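Long-range contacts in isochorismatase family protein family (Burkholderia thailandensis, PDB 3TXY), which is of unknown function but has the fold of the isochorismatase-like cysteine hydrolases and may be a hydrolase: residues L21-V26 / D85-A90; I57-S62 / V104-W109. All coordinates share one frame; numbering follows the deposited sequence.

Contact 1 (L21-V26 / D85-A90)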
ATOM      1  N   LEU A  21      17.144  -4.134   5.262  1.00 10.56           N
ATOM      2  CA  LEU A  21      18.031  -4.687   6.291  1.00 11.05           C
ATOM      3  C   LEU A  21      19.416  -4.046   6.156  1.00 11.28           C
ATOM      4  O   LEU A  21      20.438  -4.697   5.851  1.00 11.58           O
ATOM      5  CB  LEU A  21      18.023  -6.206   6.250  1.00 11.17           C
ATOM      6  CG  LEU A  21      16.640  -6.845   6.454  1.00 10.87           C
ATOM      7  CD1 LEU A  21      16.761  -8.374   6.399  1.00 11.21           C
ATOM      8  CD2 LEU A  21      16.003  -6.422   7.772  1.00 10.72           C
ATOM      9  N   GLN A  22      19.398  -2.738   6.402  1.00 11.40           N
ATOM     10  CA  GLN A  22      20.534  -1.853   6.259  1.00 11.89           C
ATOM     11  C   GLN A  22      20.911  -1.246   7.608  1.00 12.61           C
ATOM     12  O   GLN A  22      20.072  -1.135   8.518  1.00 12.59           O
ATOM     13  CB  GLN A  22      20.224  -0.762   5.229  1.00 11.57           C
ATOM     14  CG  GLN A  22      19.140   0.229   5.630  1.00 11.25           C
ATOM     15  CD  GLN A  22      18.617   1.000   4.438  1.00 10.89           C
ATOM     16  OE1 GLN A  22      18.028   0.423   3.551  1.00 10.43           O
ATOM     17  NE2 GLN A  22      18.861   2.290   4.408  1.00 10.88           N
ATOM     18  N   ASN A  23      22.175  -0.847   7.739  1.00 13.80           N
ATOM     19  CA  ASN A  23      22.708  -0.401   9.019  1.00 14.62           C
ATOM     20  C   ASN A  23      21.823   0.626   9.736  1.00 15.14           C
ATOM     21  O   ASN A  23      21.606   0.545  10.949  1.00 16.15           O
ATOM     22  CB  ASN A  23      24.100   0.200   8.826  1.00 15.11           C
ATOM     23  CG  ASN A  23      25.121  -0.817   8.349  1.00 15.53           C
ATOM     24  OD1 ASN A  23      25.115  -1.973   8.787  1.00 15.61           O
ATOM     25  ND2 ASN A  23      26.030  -0.381   7.470  1.00 16.04           N
ATOM     26  N   GLY A  24      21.308   1.598   8.990  1.00 15.07           N
ATOM     27  CA  GLY A  24      20.546   2.682   9.592  1.00 15.17           C
ATOM     28  C   GLY A  24      19.149   2.310  10.080  1.00 14.75           C
ATOM     29  O   GLY A  24      18.516   3.074  10.791  1.00 15.36           O
ATOM     30  N   ILE A  25      18.659   1.149   9.671  1.00 14.46           N
ATOM     31  CA  ILE A  25      17.306   0.719   9.996  1.00 14.37           C
ATOM     32  C   ILE A  25      17.324  -0.476  10.963  1.00 14.48           C
ATOM     33  O   ILE A  25      16.515  -0.528  11.887  1.00 14.45           O
ATOM     34  CB  ILE A  25      16.510   0.455   8.688  1.00 14.15           C
ATOM     35  CG1 ILE A  25      16.346   1.783   7.928  1.00 14.46           C
ATOM     36  CG2 ILE A  25      15.141  -0.180   8.961  1.00 14.04           C
ATOM     37  CD1 ILE A  25      15.883   1.642   6.476  1.00 14.23           C
ATOM     38  N   VAL A  26      18.266  -1.398  10.799  1.00 14.90           N
ATOM     39  CA  VAL A  26      18.324  -2.544  11.714  1.00 15.43           C
ATOM     40  C   VAL A  26      18.645  -2.146  13.165  1.00 16.32           C
ATOM     41  O   VAL A  26      18.385  -2.922  14.081  1.00 17.10           O
ATOM     42  CB  VAL A  26      19.284  -3.649  11.223  1.00 15.53           C
ATOM     43  CG1 VAL A  26      18.867  -4.133   9.846  1.00 15.06           C
ATOM     44  CG2 VAL A  26      20.733  -3.163  11.224  1.00 16.00           C
ATOM     45  N   ASP A  85      24.790   9.622   4.791  1.00 23.53           N
ATOM     46  CA  ASP A  85      25.923   8.780   5.174  1.00 23.34           C
ATOM     47  C   ASP A  85      25.858   7.485   4.360  1.00 22.25           C
ATOM     48  O   ASP A  85      24.859   6.768   4.429  1.00 19.88           O
ATOM     49  CB  ASP A  85      25.824   8.456   6.665  1.00 24.16           C
ATOM     50  CG  ASP A  85      27.047   7.739   7.213  1.00 25.28           C
ATOM     51  OD1 ASP A  85      27.827   7.115   6.456  1.00 25.95           O
ATOM     52  OD2 ASP A  85      27.214   7.799   8.446  1.00 26.45           O
ATOM     53  N   PRO A  86      26.919   7.166   3.597  1.00 21.95           N
ATOM     54  CA  PRO A  86      26.865   5.901   2.856  1.00 21.64           C
ATOM     55  C   PRO A  86      26.639   4.668   3.748  1.00 21.17           C
ATOM     56  O   PRO A  86      26.056   3.691   3.300  1.00 19.85           O
ATOM     57  CB  PRO A  86      28.236   5.838   2.162  1.00 22.17           C
ATOM     58  CG  PRO A  86      28.665   7.267   2.074  1.00 22.80           C
ATOM     59  CD  PRO A  86      28.186   7.884   3.354  1.00 22.56           C
ATOM     60  N   GLU A  87      27.075   4.721   5.007  1.00 21.75           N
ATOM     61  CA  GLU A  87      26.853   3.593   5.912  1.00 21.97           C
ATOM     62  C   GLU A  87      25.381   3.379   6.272  1.00 19.73           C
ATOM     63  O   GLU A  87      24.975   2.255   6.549  1.00 19.23           O
ATOM     64  CB  GLU A  87      27.710   3.721   7.183  1.00 24.46           C
ATOM     65  CG  GLU A  87      29.187   3.417   6.948  1.00 27.26           C
ATOM     66  CD  GLU A  87      29.410   2.104   6.203  1.00 29.48           C
ATOM     67  OE1 GLU A  87      29.011   1.048   6.734  1.00 32.31           O
ATOM     68  OE2 GLU A  87      29.972   2.125   5.079  1.00 32.63           O
ATOM     69  N   TRP A  88      24.581   4.443   6.224  1.00 18.17           N
ATOM     70  CA  TRP A  88      23.176   4.342   6.547  1.00 17.06           C
ATOM     71  C   TRP A  88      22.443   3.356   5.643  1.00 15.86           C
ATOM     72  O   TRP A  88      21.571   2.613   6.109  1.00 15.01           O
ATOM     73  CB  TRP A  88      22.537   5.730   6.518  1.00 16.91           C
ATOM     74  CG  TRP A  88      21.074   5.685   6.867  1.00 16.55           C
ATOM     75  CD1 TRP A  88      20.492   5.691   8.130  1.00 16.50           C
ATOM     76  CD2 TRP A  88      19.945   5.650   5.928  1.00 15.79           C
ATOM     77  NE1 TRP A  88      19.123   5.625   8.034  1.00 16.11           N
ATOM     78  CE2 TRP A  88      18.731   5.601   6.747  1.00 15.76           C
ATOM     79  CE3 TRP A  88      19.825   5.649   4.540  1.00 15.50           C
ATOM     80  CZ2 TRP A  88      17.459   5.573   6.176  1.00 15.47           C
ATOM     81  CZ3 TRP A  88      18.551   5.587   3.974  1.00 14.92           C
ATOM     82  CH2 TRP A  88      17.393   5.555   4.772  1.00 15.24           C
ATOM     83  N   SER A  89      22.817   3.319   4.365  1.00 15.26           N
ATOM     84  CA  SER A  89      22.150   2.447   3.372  1.00 14.85           C
ATOM     85  C   SER A  89      22.906   1.147   3.044  1.00 14.49           C
ATOM     86  O   SER A  89      22.388   0.320   2.255  1.00 13.87           O
ATOM     87  CB  SER A  89      21.892   3.221   2.073  1.00 14.87           C
ATOM     88  OG  SER A  89      23.090   3.727   1.511  1.00 15.82           O
ATOM     89  N   ALA A  90      24.092   0.953   3.636  1.00 14.48           N
ATOM     90  CA  ALA A  90      24.865  -0.292   3.477  1.00 14.46           C
ATOM     91  C   ALA A  90      24.146  -1.455   4.168  1.00 14.07           C
ATOM     92  O   ALA A  90      23.582  -1.284   5.239  1.00 13.73           O
ATOM     93  CB  ALA A  90      26.285  -0.141   4.055  1.00 14.93           C
TER
HETATM   94  O   HOH W   1      16.727   5.000   9.886  1.00 24.56           O

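Contact 2 (I57-S62 / V104-W109)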
ATOM      1  N   ILE A  57      16.607 -11.549  -3.073  1.00 12.19           N
ATOM      2  CA  ILE A  57      16.545 -10.173  -3.496  1.00 11.99           C
ATOM      3  C   ILE A  57      16.583  -9.307  -2.271  1.00 11.67           C
ATOM      4  O   ILE A  57      15.679  -9.367  -1.432  1.00 11.20           O
ATOM      5  CB  ILE A  57      15.273  -9.860  -4.299  1.00 11.95           C
ATOM      6  CG1 ILE A  57      15.169 -10.798  -5.507  1.00 12.57           C
ATOM      7  CG2 ILE A  57      15.308  -8.403  -4.729  1.00 11.80           C
ATOM      8  CD1 ILE A  57      13.871 -10.648  -6.267  1.00 12.37           C
ATOM      9  N   PHE A  58      17.671  -8.556  -2.146  1.00 11.70           N
ATOM     10  CA  PHE A  58      17.861  -7.673  -1.023  1.00 11.46           C
ATOM     11  C   PHE A  58      17.610  -6.240  -1.420  1.00 11.26           C
ATOM     12  O   PHE A  58      18.274  -5.701  -2.324  1.00 11.08           O
ATOM     13  CB  PHE A  58      19.271  -7.787  -0.470  1.00 11.83           C
ATOM     14  CG  PHE A  58      19.584  -9.125   0.142  1.00 12.16           C
ATOM     15  CD1 PHE A  58      19.008  -9.504   1.345  1.00 12.37           C
ATOM     16  CD2 PHE A  58      20.469  -9.995  -0.470  1.00 12.71           C
ATOM     17  CE1 PHE A  58      19.312 -10.731   1.927  1.00 12.56           C
ATOM     18  CE2 PHE A  58      20.778 -11.207   0.107  1.00 13.08           C
ATOM     19  CZ  PHE A  58      20.184 -11.585   1.305  1.00 12.88           C
ATOM     20  N   VAL A  59      16.672  -5.624  -0.700  1.00 10.89           N
ATOM     21  CA  VAL A  59      16.226  -4.274  -0.978  1.00 10.68           C
ATOM     22  C   VAL A  59      16.787  -3.309   0.075  1.00 10.91           C
ATOM     23  O   VAL A  59      16.708  -3.563   1.277  1.00 11.26           O
ATOM     24  CB  VAL A  59      14.683  -4.203  -0.962  1.00 10.27           C
ATOM     25  CG1 VAL A  59      14.185  -2.774  -1.164  1.00 10.36           C
ATOM     26  CG2 VAL A  59      14.079  -5.140  -2.005  1.00 10.22           C
ATOM     27  N   HIS A  60      17.312  -2.181  -0.366  1.00 11.17           N
ATOM     28  CA  HIS A  60      17.705  -1.136   0.562  1.00 11.41           C
ATOM     29  C   HIS A  60      17.238   0.183   0.035  1.00 11.49           C
ATOM     30  O   HIS A  60      16.942   0.315  -1.149  1.00 11.20           O
ATOM     31  CB  HIS A  60      19.218  -1.148   0.848  1.00 12.04           C
ATOM     32  CG  HIS A  60      20.065  -0.772  -0.325  1.00 12.59           C
ATOM     33  ND1 HIS A  60      21.149   0.017  -0.201  1.00 13.64           N
ATOM     34  CD2 HIS A  60      19.974  -1.102  -1.669  1.00 12.79           C
ATOM     35  CE1 HIS A  60      21.714   0.195  -1.406  1.00 13.81           C
ATOM     36  NE2 HIS A  60      21.006  -0.488  -2.302  1.00 13.54           N
ATOM     37  N   THR A  61      17.143   1.145   0.944  1.00 11.47           N
ATOM     38  CA  THR A  61      16.719   2.501   0.648  1.00 11.66           C
ATOM     39  C   THR A  61      17.932   3.410   0.639  1.00 12.11           C
ATOM     40  O   THR A  61      18.769   3.379   1.550  1.00 12.28           O
ATOM     41  CB  THR A  61      15.742   2.999   1.715  1.00 11.81           C
ATOM     42  OG1 THR A  61      14.649   2.086   1.795  1.00 11.75           O
ATOM     43  CG2 THR A  61      15.233   4.412   1.413  1.00 11.88           C
ATOM     44  N   SER A  62      18.021   4.236  -0.390  1.00 12.44           N
ATOM     45  CA  SER A  62      19.072   5.219  -0.490  1.00 13.05           C
ATOM     46  C   SER A  62      18.514   6.511  -1.067  1.00 13.24           C
ATOM     47  O   SER A  62      17.634   6.476  -1.892  1.00 12.81           O
ATOM     48  CB  SER A  62      20.179   4.737  -1.410  1.00 13.36           C
ATOM     49  OG  SER A  62      21.218   5.695  -1.479  1.00 13.97           O
ATOM     50  N   VAL A 104      18.306  -4.478  -4.958  1.00 12.49           N
ATOM     51  CA  VAL A 104      17.335  -3.492  -5.439  1.00 12.24           C
ATOM     52  C   VAL A 104      17.434  -2.266  -4.563  1.00 11.93           C
ATOM     53  O   VAL A 104      17.412  -2.381  -3.334  1.00 11.99           O
ATOM     54  CB  VAL A 104      15.908  -4.047  -5.365  1.00 11.72           C
ATOM     55  CG1 VAL A 104      14.874  -2.934  -5.642  1.00 11.29           C
ATOM     56  CG2 VAL A 104      15.768  -5.243  -6.305  1.00 11.92           C
ATOM     57  N   THR A 105      17.520  -1.099  -5.190  1.00 11.73           N
ATOM     58  CA  THR A 105      17.645   0.164  -4.456  1.00 11.69           C
ATOM     59  C   THR A 105      16.383   0.984  -4.632  1.00 11.35           C
ATOM     60  O   THR A 105      15.969   1.256  -5.756  1.00 11.77           O
ATOM     61  CB  THR A 105      18.847   0.981  -4.943  1.00 12.19           C
ATOM     62  OG1 THR A 105      20.020   0.181  -4.842  1.00 12.77           O
ATOM     63  CG2 THR A 105      19.031   2.258  -4.103  1.00 12.27           C
ATOM     64  N   LYS A 106      15.755   1.354  -3.523  1.00 11.06           N
ATOM     65  CA  LYS A 106      14.511   2.138  -3.583  1.00 10.61           C
ATOM     66  C   LYS A 106      14.687   3.497  -2.915  1.00 10.60           C
ATOM     67  O   LYS A 106      15.648   3.716  -2.158  1.00 10.94           O
ATOM     68  CB  LYS A 106      13.340   1.354  -2.951  1.00 10.38           C
ATOM     69  CG  LYS A 106      13.438   1.114  -1.450  1.00 10.38           C
ATOM     70  CD  LYS A 106      12.271   0.289  -0.921  1.00 10.21           C
ATOM     71  CE  LYS A 106      12.445  -0.073   0.553  1.00 10.26           C
ATOM     72  NZ  LYS A 106      12.028   1.031   1.481  1.00 10.13           N
ATOM     73  N   HIS A 107      13.739   4.393  -3.183  1.00 10.44           N
ATOM     74  CA  HIS A 107      13.769   5.780  -2.682  1.00 10.76           C
ATOM     75  C   HIS A 107      12.508   6.185  -1.946  1.00 10.62           C
ATOM     76  O   HIS A 107      12.201   7.379  -1.864  1.00 10.85           O
ATOM     77  CB  HIS A 107      13.977   6.780  -3.830  1.00 11.05           C
ATOM     78  CG  HIS A 107      15.125   6.448  -4.758  1.00 11.43           C
ATOM     79  ND1 HIS A 107      16.404   6.336  -4.331  1.00 11.65           N
ATOM     80  CD2 HIS A 107      15.157   6.290  -6.150  1.00 11.50           C
ATOM     81  CE1 HIS A 107      17.203   6.066  -5.388  1.00 12.07           C
ATOM     82  NE2 HIS A 107      16.436   6.061  -6.502  1.00 11.96           N
ATOM     83  N   GLN A 108      11.756   5.203  -1.451  1.00 10.28           N
ATOM     84  CA  GLN A 108      10.514   5.419  -0.682  1.00 10.24           C
ATOM     85  C   GLN A 108      10.143   4.113   0.019  1.00 10.10           C
ATOM     86  O   GLN A 108      10.962   3.194   0.041  1.00 10.37           O
ATOM     87  CB  GLN A 108       9.378   5.917  -1.568  1.00 10.14           C
ATOM     88  CG  GLN A 108       8.859   4.864  -2.532  1.00  9.76           C
ATOM     89  CD  GLN A 108       9.825   4.563  -3.667  1.00  9.65           C
ATOM     90  OE1 GLN A 108      10.315   5.480  -4.325  1.00  9.53           O
ATOM     91  NE2 GLN A 108      10.074   3.267  -3.923  1.00  9.26           N
ATOM     92  N   TRP A 109       8.921   4.020   0.570  1.00 10.22           N
ATOM     93  CA  TRP A 109       8.519   2.870   1.385  1.00 10.10           C
ATOM     94  C   TRP A 109       8.591   1.578   0.643  1.00  9.80           C
ATOM     95  O   TRP A 109       9.407   0.707   0.977  1.00  9.43           O
ATOM     96  CB  TRP A 109       7.111   3.034   1.936  1.00 10.37           C
ATOM     97  CG  TRP A 109       6.920   4.159   2.917  1.00 10.75           C
ATOM     98  CD1 TRP A 109       7.837   5.118   3.330  1.00 11.10           C
ATOM     99  CD2 TRP A 109       5.662   4.532   3.567  1.00 11.18           C
ATOM    100  NE1 TRP A 109       7.254   6.001   4.210  1.00 11.50           N
ATOM    101  CE2 TRP A 109       5.949   5.710   4.383  1.00 11.58           C
ATOM    102  CE3 TRP A 109       4.387   4.012   3.567  1.00 11.28           C
ATOM    103  CZ2 TRP A 109       4.978   6.315   5.159  1.00 12.08           C
ATOM    104  CZ3 TRP A 109       3.414   4.629   4.342  1.00 11.82           C
ATOM    105  CH2 TRP A 109       3.705   5.749   5.128  1.00 12.18           C
TER

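Contact 1 (L21-V26 / D85-A90)
Trp-88 O is gripped twice from 21-26: Gly-24 N reaches it at 3.1 Å and Gln-22 NE2 at 3.2 Å, from opposite faces of the carbonyl plane. Two short helical turns, 23-26 and 86-89, meet here at the C-terminal edge of the parallel sheet of an isochorismatase-type alpha/beta fold, the first turn following strand 14-19 directly. Asn-23 supplies two further bonds. Asn-23 N points at Ala-90 O at 2.9 Å, almost in line with the carbonyl. Asn-23 ND2 donates to Glu-87 O at 3.0 Å, lying in the carbonyl plane on a lone pair. The Gln-22 bond is the bent one, 136° at the hydrogen; the same amide also lies over a face of the Trp-88 indole, with Gln-22 NE2 3.3 Å from Trp-88 CZ3 and the two planes 79° apart. Gly-24 CA comes to 3.3 Å from Trp-88 CD1, a proximity allowed by the lack of a side chain on the glycine.

In the second shell, Gln-22 OE1 accepts from Thr-61 N, which fixes the rotation of the amide and presents NE2 to Trp-88. Asp-85 caps the 86-89 turn through Glu-87 N. With CG anti to the backbone N (chi1 -179°), Trp-88 swings its indole back along 21-26, where a water in the ring plane accepts from NE1 and donates to Gly-24 O.

Contact 2 (I57-S62 / V104-W109)
His-60 has CG between its backbone N and carbonyl carbon (chi1 68°), which lays the imidazole across to Thr-105, where His-60 NE2 and Thr-105 OG1 are hydrogen-bonded at 2.8 Å. Lys-106 starts with the same torsion, runs extended, then bends at chi4 (82°) to set NZ 2.8 Å from Thr-61 OG1. Its aliphatic part crosses Val-59 at about a right angle, Val-59 CG1 lying 3.6 Å from Lys-106 CD. NZ also donates to Gln-108 O and Trp-109 O and forms a salt bridge with Asp-20, tying the turn after strand 102-106 to the strand ends. Thr-61 OG1 also bonds Asp-20. Asp-20 and Lys-106 lie where family members carry their catalytic Asp-Lys pair, consistent with an active-site edge.

The backbones pair as parallel strands at 26°, with Val-104 N to Phe-58 O, His-60 N to Val-104 O and Lys-106 N to His-60 O alternating. Ser-62 N meets Lys-106 O at 3.0 Å, and His-107 ND1 donates in its ring plane to Ser-62 O at 2.7 Å.

Strand 56-61 is flanked on its other edge by strand 14-19; Ile-57 packs on helix 117-123, and Trp-109 reaches helix 136-149 and Tyr-148 of the second subunit.

The centres of contacts 1 and 2 lie about 11 Å apart, on the same side of the chain's centre, and their segments alternate in sequence: 21-26, 57-62, 85-90, 104-109. Contact 2 joins strands 56-61 and 102-106 at one side of the parallel sheet, whereas contact 1 joins the turns that follow strand 14-19 and precede strand 102-106. Besides the bond from the Gln-22 amide, a second probable hydrogen bond connects them directly, Ser-89 O to His-60 ND1 at 2.8 Å. Asp-20, just before 21-26, is one residue shared by the ends of strands 14-19, 56-61 and 102-106. These three neighbouring strands therefore have their C-terminal ends bound into one polar network, all within the isochorismatase domain.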